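Local coordinates for protein acinetobacter secreted protease CpaA (Acinetobacter nosocomialis M2, PDB 6O38) that is a secreted zinc metalloprotease, probably exported by the type II secretion system with the help of its chaperone CpaB, at residues 25-30 with 50-55; 34-39 with 56-61; 379-384 with 421-426. One frame throughout, in Å; residues are numbered along the deposited sequence.

Contact 1 (25-30 with 50-55); sequences FSLANG and IRSSAA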
loop_
_atom_site.group_PDB
_atom_site.type_symbol
_atom_site.label_atom_id
_atom_site.label_comp_id
_atom_site.label_asym_id
_atom_site.label_seq_id
_atom_site.Cartn_x
_atom_site.Cartn_y
_atom_site.Cartn_z
ATOM N N PHE A 25 15.268 -27.094 -16.118
ATOM C CA PHE A 25 15.631 -26.864 -14.725
ATOM C C PHE A 25 14.597 -27.536 -13.831
ATOM O O PHE A 25 13.419 -27.164 -13.851
ATOM C CB PHE A 25 15.713 -25.364 -14.436
ATOM C CG PHE A 25 16.427 -25.026 -13.159
ATOM C CD1 PHE A 25 17.811 -24.984 -13.116
ATOM C CD2 PHE A 25 15.717 -24.734 -12.008
ATOM C CE1 PHE A 25 18.473 -24.667 -11.945
ATOM C CE2 PHE A 25 16.373 -24.416 -10.833
ATOM C CZ PHE A 25 17.753 -24.382 -10.802
ATOM N N SER A 26 15.036 -28.520 -13.049
ATOM C CA SER A 26 14.143 -29.342 -12.246
ATOM C C SER A 26 14.348 -29.073 -10.762
ATOM O O SER A 26 15.483 -28.932 -10.294
ATOM C CB SER A 26 14.361 -30.830 -12.536
ATOM O OG SER A 26 14.062 -31.135 -13.888
ATOM N N LEU A 27 13.241 -29.009 -10.027
ATOM C CA LEU A 27 13.244 -28.825 -8.582
ATOM C C LEU A 27 12.664 -30.067 -7.919
ATOM O O LEU A 27 11.634 -30.587 -8.362
ATOM C CB LEU A 27 12.436 -27.585 -8.187
ATOM C CG LEU A 27 12.965 -26.226 -8.651
ATOM C CD1 LEU A 27 11.832 -25.220 -8.751
ATOM C CD2 LEU A 27 14.037 -25.722 -7.701
ATOM N N ALA A 28 13.323 -30.539 -6.863
ATOM C CA ALA A 28 12.886 -31.719 -6.132
ATOM C C ALA A 28 12.977 -31.432 -4.638
ATOM O O ALA A 28 13.391 -30.347 -4.218
ATOM C CB ALA A 28 13.714 -32.950 -6.517
ATOM N N ASN A 29 12.583 -32.417 -3.826
ATOM C CA ASN A 29 12.608 -32.230 -2.378
ATOM C C ASN A 29 14.035 -32.090 -1.859
ATOM O O ASN A 29 14.314 -31.223 -1.023
ATOM C CB ASN A 29 11.892 -33.387 -1.683
ATOM C CG ASN A 29 10.388 -33.199 -1.644
ATOM O OD1 ASN A 29 9.892 -32.073 -1.623
ATOM N ND2 ASN A 29 9.653 -34.305 -1.629
ATOM N N GLY A 30 14.947 -32.929 -2.337
ATOM C CA GLY A 30 16.344 -32.816 -1.983
ATOM C C GLY A 30 17.144 -31.878 -2.854
ATOM O O GLY A 30 18.341 -31.687 -2.615
ATOM N N ILE A 50 10.939 -25.231 -16.729
ATOM C CA ILE A 50 11.054 -25.351 -15.280
ATOM C C ILE A 50 10.027 -26.370 -14.803
ATOM O O ILE A 50 8.822 -26.203 -15.030
ATOM C CB ILE A 50 10.853 -24.000 -14.579
ATOM C CG1 ILE A 50 11.848 -22.967 -15.108
ATOM C CG2 ILE A 50 10.997 -24.155 -13.073
ATOM C CD1 ILE A 50 11.671 -21.587 -14.508
ATOM N N ARG A 51 10.504 -27.424 -14.145
ATOM C CA ARG A 51 9.651 -28.430 -13.534
ATOM C C ARG A 51 9.900 -28.461 -12.033
ATOM O O ARG A 51 10.984 -28.106 -11.561
ATOM C CB ARG A 51 9.902 -29.822 -14.128
ATOM C CG ARG A 51 9.495 -29.973 -15.583
ATOM C CD ARG A 51 9.746 -31.394 -16.066
ATOM N NE ARG A 51 9.335 -31.589 -17.453
ATOM C CZ ARG A 51 9.460 -32.737 -18.112
ATOM N NH1 ARG A 51 9.062 -32.827 -19.373
ATOM N NH2 ARG A 51 9.989 -33.796 -17.511
ATOM N N SER A 52 8.888 -28.889 -11.283
ATOM C CA SER A 52 8.998 -28.940 -9.832
ATOM C C SER A 52 8.195 -30.111 -9.289
ATOM O O SER A 52 7.016 -30.266 -9.618
ATOM C CB SER A 52 8.513 -27.633 -9.196
ATOM O OG SER A 52 8.538 -27.718 -7.780
ATOM N N SER A 53 8.846 -30.929 -8.462
ATOM C CA SER A 53 8.176 -31.971 -7.695
ATOM C C SER A 53 8.401 -31.800 -6.199
ATOM O O SER A 53 8.098 -32.716 -5.425
ATOM C CB SER A 53 8.645 -33.359 -8.143
ATOM O OG SER A 53 10.023 -33.545 -7.871
ATOM N N ALA A 54 8.920 -30.651 -5.776
ATOM C CA ALA A 54 9.236 -30.419 -4.376
ATOM C C ALA A 54 7.987 -30.042 -3.590
ATOM O O ALA A 54 7.036 -29.465 -4.126
ATOM C CB ALA A 54 10.284 -29.315 -4.238
ATOM N N ALA A 55 8.000 -30.376 -2.297
ATOM C CA ALA A 55 6.886 -30.009 -1.431
ATOM C C ALA A 55 6.826 -28.505 -1.202
ATOM O O ALA A 55 5.735 -27.953 -1.016
ATOM C CB ALA A 55 6.993 -30.747 -0.097
#
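The carboxamide of N29 is the flat group that reaches across to 50-55. Its OD1 takes the backbone N of A55 at 2.6 Å, with the N-H line close to straight (162°) and the donor tilted 16° from the amide plane. The CA of A54 lies off one face, beyond the oxygen and 3.3 Å from OD1, while the CB of A55 is displaced to the other side of the plane. CG stands beside its own backbone N (chi1 -83°), and this turns OD1 toward the 54-55 peptide, whose N-H it accepts.

Upstream, the two chains pair as parallel strands. F25 O accepts from R51 N, and L27 N gives to R51 O. L27 O then takes S53 N at 2.8 Å, with a weak second bond from S53 OG at 3.4 Å.

F25, L27, I50 and S52 share the inner face of this sheet. L27 CB sits 3.9 Å from S52 OG, and the F25 ring packs onto P7, I16 and L36. On the outer face with S26, R51 stretches away to a salt bridge with E24.

Where the strands stop, a side-chain acceptor thus replaces a backbone one: S53 N still finds L27 O, but A55 N finds N29 OD1. These two bonds carry the pairing into the following turns of the beta-sandwich domain, and the S53 hydroxyl adds only a minor share.

Contact 2 (34-39 with 56-61); sequences KNLSLP and YSSYLD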
loop_
_atom_site.group_PDB
_atom_site.type_symbol
_atom_site.label_atom_id
_atom_site.label_comp_id
_atom_site.label_asym_id
_atom_site.label_seq_id
_atom_site.Cartn_x
_atom_site.Cartn_y
_atom_site.Cartn_z
ATOM N N LYS A 34 14.369 -21.477 -3.390
ATOM C CA LYS A 34 13.119 -20.734 -3.264
ATOM C C LYS A 34 12.919 -19.759 -4.419
ATOM O O LYS A 34 11.851 -19.736 -5.043
ATOM C CB LYS A 34 13.078 -19.993 -1.926
ATOM C CG LYS A 34 11.682 -19.563 -1.508
ATOM C CD LYS A 34 11.687 -18.906 -0.138
ATOM C CE LYS A 34 10.282 -18.828 0.437
ATOM N NZ LYS A 34 9.699 -20.185 0.644
ATOM N N ASN A 35 13.928 -18.947 -4.719
ATOM C CA ASN A 35 13.821 -17.898 -5.725
ATOM C C ASN A 35 14.566 -18.308 -6.988
ATOM O O ASN A 35 15.722 -18.740 -6.920
ATOM C CB ASN A 35 14.367 -16.573 -5.188
ATOM C CG ASN A 35 13.613 -16.088 -3.965
ATOM O OD1 ASN A 35 12.415 -16.336 -3.821
ATOM N ND2 ASN A 35 14.312 -15.394 -3.075
ATOM N N LEU A 36 13.901 -18.170 -8.132
ATOM C CA LEU A 36 14.457 -18.528 -9.427
ATOM C C LEU A 36 14.399 -17.328 -10.364
ATOM O O LEU A 36 13.597 -16.408 -10.182
ATOM C CB LEU A 36 13.707 -19.712 -10.055
ATOM C CG LEU A 36 13.896 -21.119 -9.476
ATOM C CD1 LEU A 36 13.192 -21.282 -8.136
ATOM C CD2 LEU A 36 13.407 -22.166 -10.465
ATOM N N SER A 37 15.260 -17.351 -11.379
ATOM C CA SER A 37 15.301 -16.282 -12.365
ATOM C C SER A 37 15.864 -16.824 -13.670
ATOM O O SER A 37 16.662 -17.765 -13.677
ATOM C CB SER A 37 16.141 -15.095 -11.880
ATOM O OG SER A 37 17.499 -15.465 -11.715
ATOM N N LEU A 38 15.434 -16.216 -14.780
ATOM C CA LEU A 38 15.887 -16.543 -16.122
ATOM C C LEU A 38 17.053 -15.643 -16.524
ATOM O O LEU A 38 17.143 -14.494 -16.077
ATOM C CB LEU A 38 14.744 -16.386 -17.122
ATOM C CG LEU A 38 13.528 -17.286 -16.890
ATOM C CD1 LEU A 38 12.436 -16.992 -17.905
ATOM C CD2 LEU A 38 13.927 -18.754 -16.938
ATOM N N PRO A 39 17.966 -16.137 -17.359
ATOM C CA PRO A 39 19.141 -15.334 -17.715
ATOM C C PRO A 39 18.788 -14.219 -18.688
ATOM O O PRO A 39 17.954 -14.386 -19.580
ATOM C CB PRO A 39 20.086 -16.355 -18.355
ATOM C CG PRO A 39 19.169 -17.381 -18.930
ATOM C CD PRO A 39 17.998 -17.470 -17.987
ATOM N N TYR A 56 7.972 -27.831 -1.211
ATOM C CA TYR A 56 8.024 -26.389 -1.023
ATOM C C TYR A 56 7.802 -25.673 -2.348
ATOM O O TYR A 56 8.280 -26.116 -3.397
ATOM C CB TYR A 56 9.367 -25.966 -0.425
ATOM C CG TYR A 56 9.555 -26.365 1.021
ATOM C CD1 TYR A 56 8.475 -26.766 1.798
ATOM C CD2 TYR A 56 10.812 -26.332 1.612
ATOM C CE1 TYR A 56 8.644 -27.128 3.121
ATOM C CE2 TYR A 56 10.989 -26.693 2.934
ATOM C CZ TYR A 56 9.902 -27.091 3.684
ATOM O OH TYR A 56 10.074 -27.450 5.000
ATOM N N SER A 57 7.075 -24.561 -2.292
ATOM C CA SER A 57 6.818 -23.767 -3.481
ATOM C C SER A 57 8.037 -22.927 -3.843
ATOM O O SER A 57 8.842 -22.554 -2.985
ATOM C CB SER A 57 5.607 -22.858 -3.272
ATOM O OG SER A 57 4.423 -23.616 -3.096
ATOM N N SER A 58 8.166 -22.633 -5.133
ATOM C CA SER A 58 9.225 -21.783 -5.649
ATOM C C SER A 58 8.612 -20.573 -6.340
ATOM O O SER A 58 7.431 -20.568 -6.700
ATOM C CB SER A 58 10.133 -22.548 -6.620
ATOM O OG SER A 58 10.827 -23.588 -5.954
ATOM N N TYR A 59 9.428 -19.538 -6.520
ATOM C CA TYR A 59 8.967 -18.269 -7.065
ATOM C C TYR A 59 9.948 -17.786 -8.121
ATOM O O TYR A 59 11.160 -17.765 -7.886
ATOM C CB TYR A 59 8.801 -17.232 -5.951
ATOM C CG TYR A 59 7.843 -17.683 -4.871
ATOM C CD1 TYR A 59 6.477 -17.460 -4.991
ATOM C CD2 TYR A 59 8.301 -18.348 -3.742
ATOM C CE1 TYR A 59 5.597 -17.877 -4.011
ATOM C CE2 TYR A 59 7.428 -18.770 -2.757
ATOM C CZ TYR A 59 6.077 -18.531 -2.897
ATOM O OH TYR A 59 5.205 -18.950 -1.918
ATOM N N LEU A 60 9.420 -17.399 -9.279
ATOM C CA LEU A 60 10.223 -17.057 -10.444
ATOM C C LEU A 60 10.169 -15.557 -10.701
ATOM O O LEU A 60 9.082 -14.971 -10.764
ATOM C CB LEU A 60 9.737 -17.816 -11.681
ATOM C CG LEU A 60 10.390 -17.436 -13.012
ATOM C CD1 LEU A 60 11.885 -17.712 -12.979
ATOM C CD2 LEU A 60 9.730 -18.174 -14.166
ATOM N N ASP A 61 11.342 -14.945 -10.847
ATOM C CA ASP A 61 11.432 -13.555 -11.274
ATOM C C ASP A 61 10.971 -13.443 -12.723
ATOM O O ASP A 61 11.525 -14.102 -13.610
ATOM C CB ASP A 61 12.866 -13.053 -11.117
ATOM C CG ASP A 61 13.038 -11.608 -11.550
ATOM O OD1 ASP A 61 12.023 -10.909 -11.754
ATOM O OD2 ASP A 61 14.199 -11.169 -11.688
#
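L36 O takes one hydrogen bond, from D61 N at 2.8 Å and almost straight at 174°, and a CA-H contact from L60 at 3.4 Å between L60 CA and the oxygen. The methyl CD1 of L60 lies against the same carbonyl, 3.5 Å from L36 O, because its CG stands anti to the backbone N (chi1 173°) and the branch leans across to the neighbouring strand. That methyl also reaches L36 CB at 4.0 Å and, more loosely, the CG of L38.

Two more backbone bonds complete the parallel pairing, Y59 N to K34 O and L36 N to Y59 O. At the other end of L36, CD1 reaches back along the strand and touches S58 CB at 3.6 Å; the S58 hydroxyl itself is held by V33 O. The opposite face carries N35, Y59, S37 and D61: N35 OD1 approaches Y59 CB, while S37 and D61 meet through their CB atoms. K34 lies just before the strand, and its chain runs out alongside the Y59 ring, with K34 CG 4.2 Å from Y59 CD2. The chaperone covers this region: K34 and N35 pack on E47 of the CpaB chain, Y59 on its E92 and D61 on its Q89.

Within this chain 35-37 is at one side of a three-strand sheet, although S37 also bonds G14 and I16; 58-61 lies between it and the antiparallel strand 71-74, where L60 packs on L72. The leucine face looks inward, joining this small sheet to strands 22-27 and 47-52 of the beta-sandwich domain.

Contact 3 (379-384 with 421-426); sequences LVSSPE and VGYITY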
loop_
_atom_site.group_PDB
_atom_site.type_symbol
_atom_site.label_atom_id
_atom_site.label_comp_id
_atom_site.label_asym_id
_atom_site.label_seq_id
_atom_site.Cartn_x
_atom_site.Cartn_y
_atom_site.Cartn_z
ATOM N N LEU A 379 5.266 8.598 25.035
ATOM C CA LEU A 379 5.905 7.349 24.642
ATOM C C LEU A 379 6.825 6.887 25.765
ATOM O O LEU A 379 7.746 7.612 26.157
ATOM C CB LEU A 379 6.683 7.524 23.339
ATOM C CG LEU A 379 5.881 8.086 22.162
ATOM C CD1 LEU A 379 6.735 8.152 20.904
ATOM C CD2 LEU A 379 4.623 7.264 21.922
ATOM N N VAL A 380 6.576 5.684 26.276
ATOM C CA VAL A 380 7.358 5.099 27.359
ATOM C C VAL A 380 8.032 3.840 26.834
ATOM O O VAL A 380 7.361 2.947 26.305
ATOM C CB VAL A 380 6.483 4.780 28.585
ATOM C CG1 VAL A 380 7.348 4.316 29.746
ATOM C CG2 VAL A 380 5.655 5.993 28.978
ATOM N N SER A 381 9.353 3.774 26.978
ATOM C CA SER A 381 10.139 2.630 26.539
ATOM C C SER A 381 10.829 1.999 27.739
ATOM O O SER A 381 11.472 2.698 28.528
ATOM C CB SER A 381 11.173 3.039 25.488
ATOM O OG SER A 381 11.566 1.928 24.703
ATOM N N SER A 382 10.691 0.685 27.872
ATOM C CA SER A 382 11.305 -0.021 28.986
ATOM C C SER A 382 12.823 -0.058 28.816
ATOM O O SER A 382 13.319 -0.181 27.692
ATOM C CB SER A 382 10.756 -1.445 29.084
ATOM O OG SER A 382 11.412 -2.176 30.106
ATOM N N PRO A 383 13.583 0.061 29.908
ATOM C CA PRO A 383 15.042 -0.113 29.802
ATOM C C PRO A 383 15.444 -1.463 29.239
ATOM O O PRO A 383 16.494 -1.566 28.590
ATOM C CB PRO A 383 15.523 0.063 31.250
ATOM C CG PRO A 383 14.442 0.837 31.926
ATOM C CD PRO A 383 13.161 0.417 31.272
ATOM N N GLU A 384 14.647 -2.508 29.478
ATOM C CA GLU A 384 14.917 -3.803 28.862
ATOM C C GLU A 384 14.889 -3.707 27.342
ATOM O O GLU A 384 15.695 -4.345 26.655
ATOM C CB GLU A 384 13.913 -4.844 29.356
ATOM C CG GLU A 384 14.192 -5.355 30.762
ATOM C CD GLU A 384 13.164 -6.367 31.232
ATOM O OE1 GLU A 384 12.046 -6.384 30.676
ATOM O OE2 GLU A 384 13.478 -7.150 32.154
ATOM N N VAL A 421 4.562 14.070 22.383
ATOM C CA VAL A 421 4.985 15.251 23.125
ATOM C C VAL A 421 6.018 14.926 24.186
ATOM O O VAL A 421 6.450 15.833 24.913
ATOM C CB VAL A 421 3.779 15.972 23.754
ATOM C CG1 VAL A 421 2.847 16.479 22.667
ATOM C CG2 VAL A 421 3.037 15.037 24.694
ATOM N N GLY A 422 6.430 13.667 24.303
ATOM C CA GLY A 422 7.423 13.284 25.285
ATOM C C GLY A 422 7.866 11.843 25.144
ATOM O O GLY A 422 7.083 10.984 24.726
ATOM N N TYR A 423 9.121 11.567 25.488
ATOM C CA TYR A 423 9.669 10.217 25.428
ATOM C C TYR A 423 10.481 9.971 26.689
ATOM O O TYR A 423 11.459 10.679 26.944
ATOM C CB TYR A 423 10.536 10.027 24.178
ATOM C CG TYR A 423 11.233 8.685 24.101
ATOM C CD1 TYR A 423 10.608 7.590 23.518
ATOM C CD2 TYR A 423 12.517 8.515 24.604
ATOM C CE1 TYR A 423 11.242 6.363 23.443
ATOM C CE2 TYR A 423 13.156 7.294 24.535
ATOM C CZ TYR A 423 12.515 6.221 23.953
ATOM O OH TYR A 423 13.154 5.004 23.882
ATOM N N ILE A 424 10.077 8.976 27.475
ATOM C CA ILE A 424 10.731 8.664 28.738
ATOM C C ILE A 424 11.142 7.200 28.733
ATOM O O ILE A 424 10.473 6.345 28.141
ATOM C CB ILE A 424 9.839 8.973 29.964
ATOM C CG1 ILE A 424 8.600 8.075 29.978
ATOM C CG2 ILE A 424 9.449 10.441 29.981
ATOM C CD1 ILE A 424 7.764 8.213 31.232
ATOM N N THR A 425 12.263 6.917 29.387
ATOM C CA THR A 425 12.739 5.556 29.588
ATOM C C THR A 425 12.371 5.122 31.000
ATOM O O THR A 425 12.822 5.731 31.977
ATOM C CB THR A 425 14.250 5.463 29.372
ATOM O OG1 THR A 425 14.541 5.536 27.971
ATOM C CG2 THR A 425 14.792 4.158 29.941
ATOM N N TYR A 426 11.553 4.078 31.106
ATOM C CA TYR A 426 11.029 3.668 32.401
ATOM C C TYR A 426 10.435 2.272 32.291
ATOM O O TYR A 426 9.838 1.925 31.269
ATOM C CB TYR A 426 9.968 4.654 32.903
ATOM C CG TYR A 426 9.364 4.268 34.230
ATOM C CD1 TYR A 426 10.062 4.460 35.414
ATOM C CD2 TYR A 426 8.100 3.700 34.297
ATOM C CE1 TYR A 426 9.513 4.104 36.631
ATOM C CE2 TYR A 426 7.547 3.340 35.504
ATOM C CZ TYR A 426 8.254 3.544 36.669
ATOM O OH TYR A 426 7.700 3.185 37.877
#
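Y423 runs along the neighbouring strand from L379 to S381. Its CG stands anti to the backbone N (chi1 175°), which lays the ring along the face that carries L379 and S381. CB and CG pass near L379 O; CD1 is 3.9 Å from both that oxygen and L379 CB; CE1 and CZ then move on to S381 CB, CZ at 3.8 Å. The ring meets both residues obliquely. At the tip, the phenol oxygen also abuts S381 CB. Helix 391-411 covers this face, with A394 and K395 against the tyrosine.

The backbones themselves are tied as parallel strands by four bonds: L379 N to G422 O, I424 N to L379 O, S381 N to I424 O, and Y426 N to S381 O at 2.9 Å. The chain leaves the first strand, passes through helices 383-389 and 391-411 and returns in the second, parallel to the first. This strand-helix-strand order is consistent with the opening of the catalytic domain in reprolysin-like metallopeptidases.

On the other face, V380 and I424 run alongside each other, with V380 CG2 3.7 Å from I424 CG1. The second methyl of V380, CG1, turns to Y426 CB at 4.1 Å, and the Y426 hydroxyl goes on to bond D443. Where the first strand ends, S382 is the N-cap of helix 383-389, its OG taking a weak bond from E384 N at 3.3 Å. P383 follows, its CG resting 3.9 Å from T425 CG2. The hydroxyls of S381 and T425 both bond the side chain of N386 in that helix, and S381 OG bonds Q461 as well.

Overall arrangement
From the N terminus, strands 22-27, 35-37, 47-52 and 58-61 follow one another and belong alternately to contact 1 and contact 2. The loops that these contacts close therefore cross: contact 1 brings 50-55 back to 25-30 after 35-37 has passed, and contact 2 then brings 56-61 to 34-39. Their centres are 11 Å apart, and they meet through L27 CD1 and S58 OG, 3.4 Å apart, and through I50 and L60, tying two sheets of one beta-sandwich domain together. Contact 3 comes later in the chain, closing a mostly helical loop at the metallopeptidase part; its nearest atoms are about 30 Å from contact 2 and 38 Å from contact 1.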